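Local coordinates for Lin2111 protein (Listeria innocua, PDB 3EDP) that probably acts as a DNA-binding transcription regulator of the GntR family, with a winged-helix domain joined to a UTRA domain, though its specific function is unknown, at residues K7-L10 and F11-I14; I18-S21 and I22-E26; N35-A38 and L39-I42; V64-N67 and G68-L71. All blocks are in the same frame, centred on the assembly; numbering follows the deposited sequence.

Interaction 1: K7-L10 and F11-I14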
ATOM      1  N   LYS A   7     -26.823  19.175 -47.886  1.00 89.18           N
ATOM      2  CA  LYS A   7     -25.997  19.938 -46.956  1.00 89.84           C
ATOM      3  C   LYS A   7     -25.126  19.020 -46.106  1.00 86.02           C
ATOM      4  O   LYS A   7     -24.613  18.008 -46.586  1.00 89.98           O
ATOM      5  CB  LYS A   7     -26.881  20.794 -46.049  1.00 91.94           C
ATOM      6  CG  LYS A   7     -27.427  22.045 -46.714  1.00 98.82           C
ATOM      7  CD  LYS A   7     -28.857  22.314 -46.277  1.00104.10           C
ATOM      8  CE  LYS A   7     -29.045  22.048 -44.793  1.00106.75           C
ATOM      9  NZ  LYS A   7     -30.483  22.084 -44.412  1.00106.95           N
ATOM     10  N   LYS A   8     -24.951  19.396 -44.846  1.00 74.01           N
ATOM     11  CA  LYS A   8     -24.317  18.533 -43.858  1.00 63.66           C
ATOM     12  C   LYS A   8     -25.300  17.401 -43.558  1.00 49.47           C
ATOM     13  O   LYS A   8     -26.465  17.658 -43.268  1.00 38.88           O
ATOM     14  CB  LYS A   8     -24.029  19.346 -42.598  1.00 64.71           C
ATOM     15  CG  LYS A   8     -23.095  18.702 -41.593  1.00 68.80           C
ATOM     16  CD  LYS A   8     -22.773  19.690 -40.471  1.00 71.44           C
ATOM     17  CE  LYS A   8     -22.055  19.019 -39.304  1.00 76.06           C
ATOM     18  NZ  LYS A   8     -20.645  18.645 -39.625  1.00 78.45           N
ATOM     19  N   PRO A   9     -24.850  16.143 -43.660  1.00 43.26           N
ATOM     20  CA  PRO A   9     -25.779  15.031 -43.409  1.00 42.08           C
ATOM     21  C   PRO A   9     -26.334  15.052 -41.975  1.00 31.92           C
ATOM     22  O   PRO A   9     -25.700  15.578 -41.059  1.00 37.62           O
ATOM     23  CB  PRO A   9     -24.905  13.788 -43.649  1.00 40.91           C
ATOM     24  CG  PRO A   9     -23.498  14.292 -43.462  1.00 42.03           C
ATOM     25  CD  PRO A   9     -23.524  15.656 -44.070  1.00 41.93           C
ATOM     26  N   LEU A  10     -27.515  14.473 -41.795  1.00 30.61           N
ATOM     27  CA  LEU A  10     -28.233  14.551 -40.526  1.00 33.33           C
ATOM     28  C   LEU A  10     -27.481  13.954 -39.324  1.00 28.06           C
ATOM     29  O   LEU A  10     -27.503  14.516 -38.228  1.00 30.45           O
ATOM     30  CB  LEU A  10     -29.618  13.903 -40.658  1.00 29.49           C
ATOM     31  CG  LEU A  10     -30.444  13.983 -39.371  1.00 34.80           C
ATOM     32  CD1 LEU A  10     -30.742  15.436 -39.016  1.00 37.75           C
ATOM     33  CD2 LEU A  10     -31.725  13.163 -39.487  1.00 34.14           C
ATOM     34  N   PHE A  11     -26.816  12.822 -39.513  1.00 25.27           N
ATOM     35  CA  PHE A  11     -26.075  12.249 -38.390  1.00 28.16           C
ATOM     36  C   PHE A  11     -25.002  13.220 -37.881  1.00 28.92           C
ATOM     37  O   PHE A  11     -24.749  13.303 -36.677  1.00 29.48           O
ATOM     38  CB  PHE A  11     -25.499  10.864 -38.718  1.00 23.46           C
ATOM     39  CG  PHE A  11     -24.312  10.890 -39.647  1.00 31.12           C
ATOM     40  CD1 PHE A  11     -23.018  10.906 -39.138  1.00 30.18           C
ATOM     41  CD2 PHE A  11     -24.490  10.862 -41.025  1.00 26.36           C
ATOM     42  CE1 PHE A  11     -21.914  10.910 -39.987  1.00 36.16           C
ATOM     43  CE2 PHE A  11     -23.391  10.873 -41.884  1.00 34.64           C
ATOM     44  CZ  PHE A  11     -22.102  10.897 -41.364  1.00 37.68           C
ATOM     45  N   GLU A  12     -24.395  13.975 -38.793  1.00 28.04           N
ATOM     46  CA  GLU A  12     -23.383  14.952 -38.390  1.00 34.15           C
ATOM     47  C   GLU A  12     -24.012  16.133 -37.659  1.00 31.73           C
ATOM     48  O   GLU A  12     -23.436  16.656 -36.704  1.00 37.43           O
ATOM     49  CB  GLU A  12     -22.582  15.455 -39.592  1.00 38.14           C
ATOM     50  CG  GLU A  12     -21.540  14.485 -40.102  1.00 47.12           C
ATOM     51  CD  GLU A  12     -20.787  15.026 -41.308  1.00 58.77           C
ATOM     52  OE1 GLU A  12     -20.901  16.239 -41.592  1.00 58.06           O
ATOM     53  OE2 GLU A  12     -20.083  14.235 -41.974  1.00 66.59           O
ATOM     54  N   VAL A  13     -25.190  16.557 -38.113  1.00 32.37           N
ATOM     55  CA  VAL A  13     -25.907  17.630 -37.428  1.00 31.76           C
ATOM     56  C   VAL A  13     -26.215  17.198 -35.997  1.00 32.49           C
ATOM     57  O   VAL A  13     -25.981  17.943 -35.041  1.00 36.04           O
ATOM     58  CB  VAL A  13     -27.212  18.018 -38.161  1.00 40.46           C
ATOM     59  CG1 VAL A  13     -28.000  19.051 -37.353  1.00 42.15           C
ATOM     60  CG2 VAL A  13     -26.898  18.556 -39.541  1.00 40.34           C
ATOM     61  N   ILE A  14     -26.709  15.971 -35.853  1.00 30.44           N
ATOM     62  CA  ILE A  14     -27.043  15.437 -34.537  1.00 25.23           C
ATOM     63  C   ILE A  14     -25.807  15.221 -33.652  1.00 31.38           C
ATOM     64  O   ILE A  14     -25.834  15.539 -32.467  1.00 28.71           O
ATOM     65  CB  ILE A  14     -27.922  14.167 -34.643  1.00 30.13           C
ATOM     66  CG1 ILE A  14     -29.309  14.549 -35.176  1.00 33.89           C
ATOM     67  CG2 ILE A  14     -28.076  13.490 -33.289  1.00 26.31           C
ATOM     68  CD1 ILE A  14     -30.224  13.377 -35.332  1.00 37.28           C
TER
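L10 and I14 are joined by a helical backbone bond, I14 N to L10 O at 2.9 Å, and V13 N reaches P9 O in the same way at 3.1 Å. This is the N-terminal end of helix 10-23, the first helix of the GntR-type winged-helix domain. P9 is its N-cap. E12 N makes a second, weak bond to P9 O. The side chains wrap round this first turn. K8 runs extended until its last torsion, where it bends (chi4 72°). Its NZ then meets E12 OE1 at 3.1 Å in a salt bridge, coming from above the carboxylate plane. The two side chains cross at about a right angle. E12 CG lies beside its own backbone N (chi1 -77°), and this brings the carboxylate back over the proline. P9 CG touches E12 CD at 3.5 Å. The F11 ring lies beyond P9, with CE2 3.7 Å from P9 CB, and E12 CG sits over one ring face, offset toward the rim. L10 and V13 make only loose apolar contact. Outside the turn, helix 47-59 receives L10 and I14 at T49, F11 at R52 and E12 at L56, so this helix start is packed onto the likely recognition helix. I14 CD1 lies 4.1 Å from L10 CG, the two side chains crossing obliquely.

Interaction 2: I18-S21 and I22-E26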
ATOM      1  N   ILE A  18     -25.145  16.818 -29.844  1.00 38.77           N
ATOM      2  CA  ILE A  18     -24.727  16.049 -28.678  1.00 36.12           C
ATOM      3  C   ILE A  18     -23.405  16.592 -28.136  1.00 44.46           C
ATOM      4  O   ILE A  18     -23.208  16.691 -26.925  1.00 42.87           O
ATOM      5  CB  ILE A  18     -24.594  14.553 -28.994  1.00 29.01           C
ATOM      6  CG1 ILE A  18     -25.966  13.982 -29.349  1.00 32.62           C
ATOM      7  CG2 ILE A  18     -23.990  13.798 -27.784  1.00 24.15           C
ATOM      8  CD1 ILE A  18     -25.906  12.746 -30.182  1.00 29.20           C
ATOM      9  N   LYS A  19     -22.505  16.944 -29.045  1.00 47.56           N
ATOM     10  CA  LYS A  19     -21.230  17.540 -28.670  1.00 49.41           C
ATOM     11  C   LYS A  19     -21.467  18.833 -27.883  1.00 50.57           C
ATOM     12  O   LYS A  19     -20.799  19.092 -26.883  1.00 44.70           O
ATOM     13  CB  LYS A  19     -20.405  17.821 -29.925  1.00 52.17           C
ATOM     14  CG  LYS A  19     -18.903  17.770 -29.725  1.00 59.13           C
ATOM     15  CD  LYS A  19     -18.180  17.947 -31.053  1.00 59.22           C
ATOM     16  CE  LYS A  19     -18.800  17.079 -32.140  1.00 63.35           C
ATOM     17  NZ  LYS A  19     -18.285  17.430 -33.496  1.00 72.17           N
ATOM     18  N   ASP A  20     -22.425  19.639 -28.336  1.00 47.44           N
ATOM     19  CA  ASP A  20     -22.786  20.870 -27.635  1.00 57.21           C
ATOM     20  C   ASP A  20     -23.218  20.576 -26.204  1.00 60.25           C
ATOM     21  O   ASP A  20     -22.774  21.236 -25.263  1.00 59.87           O
ATOM     22  CB  ASP A  20     -23.912  21.609 -28.363  1.00 61.86           C
ATOM     23  CG  ASP A  20     -23.482  22.141 -29.717  1.00 68.49           C
ATOM     24  OD1 ASP A  20     -22.261  22.183 -29.982  1.00 66.84           O
ATOM     25  OD2 ASP A  20     -24.368  22.516 -30.518  1.00 72.94           O
ATOM     26  N   SER A  21     -24.091  19.586 -26.050  1.00 56.66           N
ATOM     27  CA  SER A  21     -24.573  19.189 -24.734  1.00 55.53           C
ATOM     28  C   SER A  21     -23.421  18.751 -23.840  1.00 57.78           C
ATOM     29  O   SER A  21     -23.390  19.067 -22.650  1.00 59.16           O
ATOM     30  CB  SER A  21     -25.599  18.065 -24.856  1.00 51.86           C
ATOM     31  OG  SER A  21     -26.737  18.506 -25.576  1.00 46.85           O
ATOM     32  N   ILE A  22     -22.477  18.020 -24.420  1.00 51.89           N
ATOM     33  CA  ILE A  22     -21.301  17.577 -23.684  1.00 57.30           C
ATOM     34  C   ILE A  22     -20.466  18.775 -23.242  1.00 66.16           C
ATOM     35  O   ILE A  22     -19.983  18.820 -22.113  1.00 63.14           O
ATOM     36  CB  ILE A  22     -20.441  16.608 -24.521  1.00 50.04           C
ATOM     37  CG1 ILE A  22     -21.193  15.291 -24.724  1.00 47.16           C
ATOM     38  CG2 ILE A  22     -19.093  16.357 -23.843  1.00 43.64           C
ATOM     39  CD1 ILE A  22     -20.432  14.257 -25.506  1.00 44.52           C
ATOM     40  N   ASN A  23     -20.318  19.752 -24.131  1.00 68.92           N
ATOM     41  CA  ASN A  23     -19.530  20.943 -23.835  1.00 71.72           C
ATOM     42  C   ASN A  23     -20.116  21.791 -22.709  1.00 77.03           C
ATOM     43  O   ASN A  23     -19.383  22.487 -22.006  1.00 79.82           O
ATOM     44  CB  ASN A  23     -19.349  21.797 -25.090  1.00 68.25           C
ATOM     45  CG  ASN A  23     -18.430  21.149 -26.107  1.00 71.36           C
ATOM     46  OD1 ASN A  23     -17.688  20.220 -25.788  1.00 72.07           O
ATOM     47  ND2 ASN A  23     -18.473  21.639 -27.342  1.00 73.32           N
ATOM     48  N   ARG A  24     -21.434  21.727 -22.539  1.00 74.31           N
ATOM     49  CA  ARG A  24     -22.112  22.505 -21.503  1.00 69.98           C
ATOM     50  C   ARG A  24     -22.393  21.659 -20.263  1.00 70.13           C
ATOM     51  O   ARG A  24     -23.158  22.058 -19.384  1.00 72.21           O
ATOM     52  CB  ARG A  24     -23.414  23.102 -22.042  1.00 65.15           C
ATOM     53  CG  ARG A  24     -23.236  23.930 -23.303  1.00 69.56           C
ATOM     54  CD  ARG A  24     -24.547  24.569 -23.724  1.00 79.26           C
ATOM     55  NE  ARG A  24     -25.493  23.588 -24.245  1.00 88.12           N
ATOM     56  CZ  ARG A  24     -25.827  23.475 -25.528  1.00 92.19           C
ATOM     57  NH1 ARG A  24     -26.699  22.549 -25.909  1.00 89.56           N
ATOM     58  NH2 ARG A  24     -25.293  24.292 -26.428  1.00 93.82           N
ATOM     59  N   ASP A  25     -21.776  20.482 -20.211  1.00 69.90           N
ATOM     60  CA  ASP A  25     -21.887  19.590 -19.060  1.00 77.95           C
ATOM     61  C   ASP A  25     -23.307  19.111 -18.755  1.00 76.07           C
ATOM     62  O   ASP A  25     -23.592  18.702 -17.629  1.00 76.33           O
ATOM     63  CB  ASP A  25     -21.270  20.237 -17.818  1.00 86.81           C
ATOM     64  CG  ASP A  25     -19.766  20.049 -17.752  1.00 99.26           C
ATOM     65  OD1 ASP A  25     -19.315  18.885 -17.668  1.00103.65           O
ATOM     66  OD2 ASP A  25     -19.037  21.063 -17.776  1.00103.53           O
ATOM     67  N   GLU A  26     -24.194  19.160 -19.746  1.00 69.66           N
ATOM     68  CA  GLU A  26     -25.517  18.561 -19.593  1.00 68.59           C
ATOM     69  C   GLU A  26     -25.331  17.056 -19.427  1.00 66.63           C
ATOM     70  O   GLU A  26     -26.051  16.403 -18.670  1.00 68.20           O
ATOM     71  CB  GLU A  26     -26.394  18.849 -20.809  1.00 66.55           C
ATOM     72  CG  GLU A  26     -26.414  20.303 -21.240  1.00 76.01           C
ATOM     73  CD  GLU A  26     -27.217  20.517 -22.514  1.00 80.32           C
ATOM     74  OE1 GLU A  26     -28.179  19.752 -22.749  1.00 81.03           O
ATOM     75  OE2 GLU A  26     -26.886  21.445 -23.280  1.00 80.90           O
TER
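The C-terminal end of helix 10-23 is closed by contacts of I18-S21 with I22-E26. I22 N bonds to I18 O and N23 N to K19 O, both at 2.9 Å. R24 N still reaches D20 O, at 3.1 Å, and also makes a weak bond to S21 O. R24 is the first residue to leave helical geometry. D25 then turns the chain with a positive phi of 61°. It is the C-prime residue of a Schellman motif: E26 N bonds back to S21 O at 3.0 Å, and D25 N bonds to I22 O. The side chains of R24 and E26 fold over this turn. R24 bends at chi3 (-71°) and lays its guanidinium flat over D20 O, which stands 3.7 Å above the plane, near its centre. NE and NH1 both grip one oxygen, E26 OE2, side-on and almost in the guanidinium plane; the NE bond is 2.7 Å long. The salt bridge probably limits the swing of both side chains. E26 OE1 lies 3.4 Å from S21 OG, at best a weak bond, since K17 O competes for the same proton. D20 CB lies 3.6 Å from R24 NH2. Its carboxylate, too far from the guanidinium for a salt bridge, may add some attraction. On the buried side, I18 packs on M33, Y43 and L57, and the contact of I18 CG2 with I22 CD1 is loose.

Interaction 3: N35-A38 and L39-I42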
ATOM      1  N   ASN A  35     -29.346   7.023 -23.358  1.00 30.10           N
ATOM      2  CA  ASN A  35     -28.854   5.968 -24.229  1.00 37.10           C
ATOM      3  C   ASN A  35     -29.270   6.237 -25.681  1.00 41.15           C
ATOM      4  O   ASN A  35     -29.925   7.254 -25.975  1.00 32.64           O
ATOM      5  CB  ASN A  35     -29.311   4.591 -23.747  1.00 40.82           C
ATOM      6  CG  ASN A  35     -30.742   4.284 -24.112  1.00 46.98           C
ATOM      7  OD1 ASN A  35     -31.609   5.160 -24.097  1.00 37.87           O
ATOM      8  ND2 ASN A  35     -31.005   3.020 -24.438  1.00 49.90           N
ATOM      9  N   GLU A  36     -28.902   5.343 -26.593  1.00 34.39           N
ATOM     10  CA  GLU A  36     -29.174   5.599 -28.005  1.00 35.96           C
ATOM     11  C   GLU A  36     -30.674   5.647 -28.315  1.00 39.56           C
ATOM     12  O   GLU A  36     -31.102   6.406 -29.184  1.00 30.05           O
ATOM     13  CB  GLU A  36     -28.430   4.615 -28.914  1.00 36.52           C
ATOM     14  CG  GLU A  36     -26.917   4.748 -28.792  1.00 47.79           C
ATOM     15  CD  GLU A  36     -26.145   3.814 -29.715  1.00 57.86           C
ATOM     16  OE1 GLU A  36     -26.527   3.669 -30.899  1.00 54.17           O
ATOM     17  OE2 GLU A  36     -25.139   3.234 -29.253  1.00 62.90           O
ATOM     18  N   THR A  37     -31.469   4.852 -27.601  1.00 32.02           N
ATOM     19  CA  THR A  37     -32.917   4.867 -27.807  1.00 28.27           C
ATOM     20  C   THR A  37     -33.517   6.217 -27.384  1.00 29.67           C
ATOM     21  O   THR A  37     -34.343   6.802 -28.100  1.00 32.57           O
ATOM     22  CB  THR A  37     -33.625   3.710 -27.070  1.00 32.57           C
ATOM     23  OG1 THR A  37     -33.143   2.456 -27.570  1.00 32.52           O
ATOM     24  CG2 THR A  37     -35.150   3.778 -27.269  1.00 27.76           C
ATOM     25  N   ALA A  38     -33.087   6.720 -26.233  1.00 27.27           N
ATOM     26  CA  ALA A  38     -33.571   8.014 -25.757  1.00 27.83           C
ATOM     27  C   ALA A  38     -33.163   9.111 -26.729  1.00 29.37           C
ATOM     28  O   ALA A  38     -33.920  10.060 -26.959  1.00 33.66           O
ATOM     29  CB  ALA A  38     -33.041   8.318 -24.348  1.00 27.18           C
ATOM     30  N   LEU A  39     -31.973   8.967 -27.311  1.00 25.86           N
ATOM     31  CA  LEU A  39     -31.479   9.907 -28.316  1.00 25.59           C
ATOM     32  C   LEU A  39     -32.377   9.921 -29.552  1.00 27.91           C
ATOM     33  O   LEU A  39     -32.628  10.981 -30.123  1.00 24.14           O
ATOM     34  CB  LEU A  39     -30.028   9.597 -28.706  1.00 23.55           C
ATOM     35  CG  LEU A  39     -28.952   9.955 -27.662  1.00 38.26           C
ATOM     36  CD1 LEU A  39     -27.554   9.463 -28.073  1.00 23.57           C
ATOM     37  CD2 LEU A  39     -28.927  11.444 -27.394  1.00 30.19           C
ATOM     38  N   GLN A  40     -32.866   8.750 -29.956  1.00 23.16           N
ATOM     39  CA  GLN A  40     -33.812   8.665 -31.069  1.00 24.67           C
ATOM     40  C   GLN A  40     -35.044   9.522 -30.795  1.00 23.04           C
ATOM     41  O   GLN A  40     -35.541  10.209 -31.682  1.00 28.69           O
ATOM     42  CB  GLN A  40     -34.241   7.226 -31.331  1.00 22.51           C
ATOM     43  CG  GLN A  40     -33.151   6.341 -31.915  1.00 33.03           C
ATOM     44  CD  GLN A  40     -33.556   4.878 -31.919  1.00 39.17           C
ATOM     45  OE1 GLN A  40     -34.663   4.532 -32.321  1.00 41.52           O
ATOM     46  NE2 GLN A  40     -32.665   4.017 -31.457  1.00 28.45           N
ATOM     47  N   GLU A  41     -35.522   9.478 -29.557  1.00 30.78           N
ATOM     48  CA  GLU A  41     -36.693  10.240 -29.142  1.00 30.21           C
ATOM     49  C   GLU A  41     -36.386  11.733 -29.052  1.00 30.04           C
ATOM     50  O   GLU A  41     -37.120  12.562 -29.584  1.00 32.72           O
ATOM     51  CB  GLU A  41     -37.183   9.730 -27.787  1.00 37.88           C
ATOM     52  CG  GLU A  41     -38.223  10.605 -27.123  1.00 54.55           C
ATOM     53  CD  GLU A  41     -39.614  10.029 -27.240  1.00 70.69           C
ATOM     54  OE1 GLU A  41     -40.248   9.813 -26.185  1.00 81.00           O
ATOM     55  OE2 GLU A  41     -40.064   9.776 -28.379  1.00 73.44           O
ATOM     56  N   ILE A  42     -35.302  12.070 -28.368  1.00 28.82           N
ATOM     57  CA  ILE A  42     -34.902  13.463 -28.189  1.00 33.96           C
ATOM     58  C   ILE A  42     -34.736  14.184 -29.532  1.00 35.27           C
ATOM     59  O   ILE A  42     -35.167  15.329 -29.702  1.00 33.19           O
ATOM     60  CB  ILE A  42     -33.580  13.550 -27.388  1.00 36.30           C
ATOM     61  CG1 ILE A  42     -33.808  13.119 -25.934  1.00 39.09           C
ATOM     62  CG2 ILE A  42     -32.989  14.951 -27.464  1.00 25.89           C
ATOM     63  CD1 ILE A  42     -32.513  12.808 -25.183  1.00 36.69           C
TER
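Q40 folds its side chain back along the helix against E36 and T37. Helix 36-42 is probably the first helix of the helix-turn-helix in the winged-helix domain. Q40 CG lies beside its own backbone N (chi1 -70°), and the chain beyond it is extended. The amide is thereby brought next to the first turn, with NE2 3.8 Å from T37 CA. L39 and I42 share this first torsion. Each therefore leans its branch over the carbonyl one turn earlier: L39 CG lies 3.3 Å from N35 O, and I42 CG1 lies near A38 O. The E41 side chain instead swings off the helix. At the start of the helix N35 is the N-cap. Its OD1 accepts A38 N at 3.0 Å, in a fairly straight bond (160° at the hydrogen), although the donor lies well above the amide plane. The usual i to i+4 backbone bonds follow, that of E41 N to T37 O being long. E36 leaves the helix pointing away from the later residues, and its OE2 forms a salt bridge with R65. L39 is buried against I50 and L71, and Q40 packs on R47 and I50. One side of the helix thus packs on helix 47-59 and strand 70-73. At its far end I42 N meets A38 O at 2.8 Å, nearly along the carbonyl axis.

Interaction 4: V64-N67 and G68-L71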
ATOM      1  N   VAL A  64     -18.171   6.875 -25.160  1.00 31.56           N
ATOM      2  CA  VAL A  64     -17.850   5.468 -25.308  1.00 35.73           C
ATOM      3  C   VAL A  64     -19.112   4.659 -25.043  1.00 31.86           C
ATOM      4  O   VAL A  64     -19.946   5.042 -24.219  1.00 34.56           O
ATOM      5  CB  VAL A  64     -16.712   5.048 -24.338  1.00 39.74           C
ATOM      6  CG1 VAL A  64     -17.058   5.440 -22.908  1.00 38.80           C
ATOM      7  CG2 VAL A  64     -16.431   3.555 -24.445  1.00 34.37           C
ATOM      8  N   ARG A  65     -19.272   3.561 -25.769  1.00 31.51           N
ATOM      9  CA  ARG A  65     -20.424   2.694 -25.574  1.00 40.95           C
ATOM     10  C   ARG A  65     -20.145   1.663 -24.492  1.00 50.10           C
ATOM     11  O   ARG A  65     -19.026   1.170 -24.370  1.00 42.15           O
ATOM     12  CB  ARG A  65     -20.771   1.956 -26.866  1.00 35.29           C
ATOM     13  CG  ARG A  65     -21.308   2.836 -28.000  1.00 36.95           C
ATOM     14  CD  ARG A  65     -21.782   1.952 -29.149  1.00 39.86           C
ATOM     15  NE  ARG A  65     -22.639   2.659 -30.096  1.00 36.86           N
ATOM     16  CZ  ARG A  65     -22.224   3.159 -31.254  1.00 37.98           C
ATOM     17  NH1 ARG A  65     -20.952   3.030 -31.618  1.00 32.04           N
ATOM     18  NH2 ARG A  65     -23.085   3.784 -32.053  1.00 37.45           N
ATOM     19  N   LYS A  66     -21.162   1.336 -23.706  1.00 64.11           N
ATOM     20  CA  LYS A  66     -21.096   0.129 -22.898  1.00 78.18           C
ATOM     21  C   LYS A  66     -21.899  -0.936 -23.623  1.00 89.51           C
ATOM     22  O   LYS A  66     -23.120  -0.845 -23.703  1.00 89.91           O
ATOM     23  CB  LYS A  66     -21.649   0.348 -21.491  1.00 83.61           C
ATOM     24  CG  LYS A  66     -21.165  -0.693 -20.479  1.00 95.90           C
ATOM     25  CD  LYS A  66     -21.187  -2.099 -21.077  1.00102.91           C
ATOM     26  CE  LYS A  66     -20.277  -3.063 -20.336  1.00107.42           C
ATOM     27  NZ  LYS A  66     -20.909  -3.595 -19.098  1.00113.05           N
ATOM     28  N   ASN A  67     -21.201  -1.932 -24.155  1.00103.23           N
ATOM     29  CA  ASN A  67     -21.830  -3.032 -24.879  1.00117.38           C
ATOM     30  C   ASN A  67     -23.314  -3.183 -24.555  1.00117.39           C
ATOM     31  O   ASN A  67     -23.684  -3.834 -23.577  1.00116.76           O
ATOM     32  CB  ASN A  67     -21.091  -4.339 -24.592  1.00129.98           C
ATOM     33  CG  ASN A  67     -21.421  -5.428 -25.591  1.00139.24           C
ATOM     34  OD1 ASN A  67     -22.371  -5.310 -26.366  1.00142.43           O
ATOM     35  ND2 ASN A  67     -20.634  -6.498 -25.581  1.00141.84           N
ATOM     36  N   GLY A  68     -24.155  -2.569 -25.381  1.00117.26           N
ATOM     37  CA  GLY A  68     -25.590  -2.590 -25.171  1.00113.70           C
ATOM     38  C   GLY A  68     -26.039  -1.633 -24.083  1.00106.55           C
ATOM     39  O   GLY A  68     -26.859  -0.745 -24.327  1.00103.96           O
ATOM     40  N   VAL A  69     -25.492  -1.818 -22.882  1.00 98.70           N
ATOM     41  CA  VAL A  69     -25.850  -1.019 -21.710  1.00 92.65           C
ATOM     42  C   VAL A  69     -26.255   0.423 -22.028  1.00 83.56           C
ATOM     43  O   VAL A  69     -27.428   0.775 -21.914  1.00 83.37           O
ATOM     44  CB  VAL A  69     -24.719  -1.020 -20.651  1.00 92.34           C
ATOM     45  CG1 VAL A  69     -25.013  -0.013 -19.545  1.00 87.40           C
ATOM     46  CG2 VAL A  69     -24.533  -2.419 -20.074  1.00 92.06           C
ATOM     47  N   GLY A  70     -25.291   1.254 -22.424  1.00 74.01           N
ATOM     48  CA  GLY A  70     -25.573   2.654 -22.702  1.00 56.70           C
ATOM     49  C   GLY A  70     -24.412   3.466 -23.255  1.00 39.79           C
ATOM     50  O   GLY A  70     -23.623   2.981 -24.060  1.00 42.84           O
ATOM     51  N   LEU A  71     -24.316   4.712 -22.808  1.00 33.22           N
ATOM     52  CA  LEU A  71     -23.353   5.667 -23.337  1.00 40.71           C
ATOM     53  C   LEU A  71     -22.736   6.455 -22.189  1.00 42.96           C
ATOM     54  O   LEU A  71     -23.452   7.010 -21.356  1.00 41.79           O
ATOM     55  CB  LEU A  71     -24.047   6.658 -24.289  1.00 34.27           C
ATOM     56  CG  LEU A  71     -23.906   6.553 -25.809  1.00 44.33           C
ATOM     57  CD1 LEU A  71     -23.913   5.111 -26.281  1.00 46.30           C
ATOM     58  CD2 LEU A  71     -25.015   7.356 -26.483  1.00 38.16           C
TER
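K66 and V69 meet across the turn of the hairpin formed by strands 63-66 and 70-73. K66 CB lies 3.5 Å from V69 CB, a tight approach for two carbons. The K66 side chain bends at chi2 (-42°) and runs over the valine, where CD touches V69 CG2 at 3.5 Å. NZ continues toward E123, a long and weak ion pair. K66 N gives a bond to G70 O at 3.0 Å; the return bond, G70 N to K66 O, is longer (3.3 Å) and bent. V69 and G70 both face K66, which makes a classic beta bulge. The hairpin is the wing of the winged-helix domain. G68 carries the chain round the turn with a positive phi of 77°. V69 N adds a weak bond to N67 O. Nearer the domain core, R65 and L71 form an antiparallel non-hydrogen-bonded pair. Their side chains lie side by side and point the same way, R65 CG 3.9 Å from L71 CD1. Besides E36, the guanidinium has a salt bridge to D55 and a hydrogen bond to R51 O, while L71 packs on V54 and M33.

All four contacts are local and lie in the winged-helix part of the chain. Interactions 1 and 2 sit near the two ends of helix 10-23, their centres about 17 Å apart. One starts the helix at a proline N-cap and a lysine-glutamate pair; the other ends it with a Schellman turn and an arginine-glutamate pair. Interaction 3 is an asparagine-capped helix start held chiefly by backbone bonds. Interactions 1, 3 and 4 are surface contacts, and interaction 2 is partly buried. Interaction 3 touches interaction 2 through I18 CD1 and L39 CD1, 4.2 Å apart. It also meets interaction 4: E36 OE2 lies 2.7 Å from R65 NE. Interaction 4 alone is strand pairing.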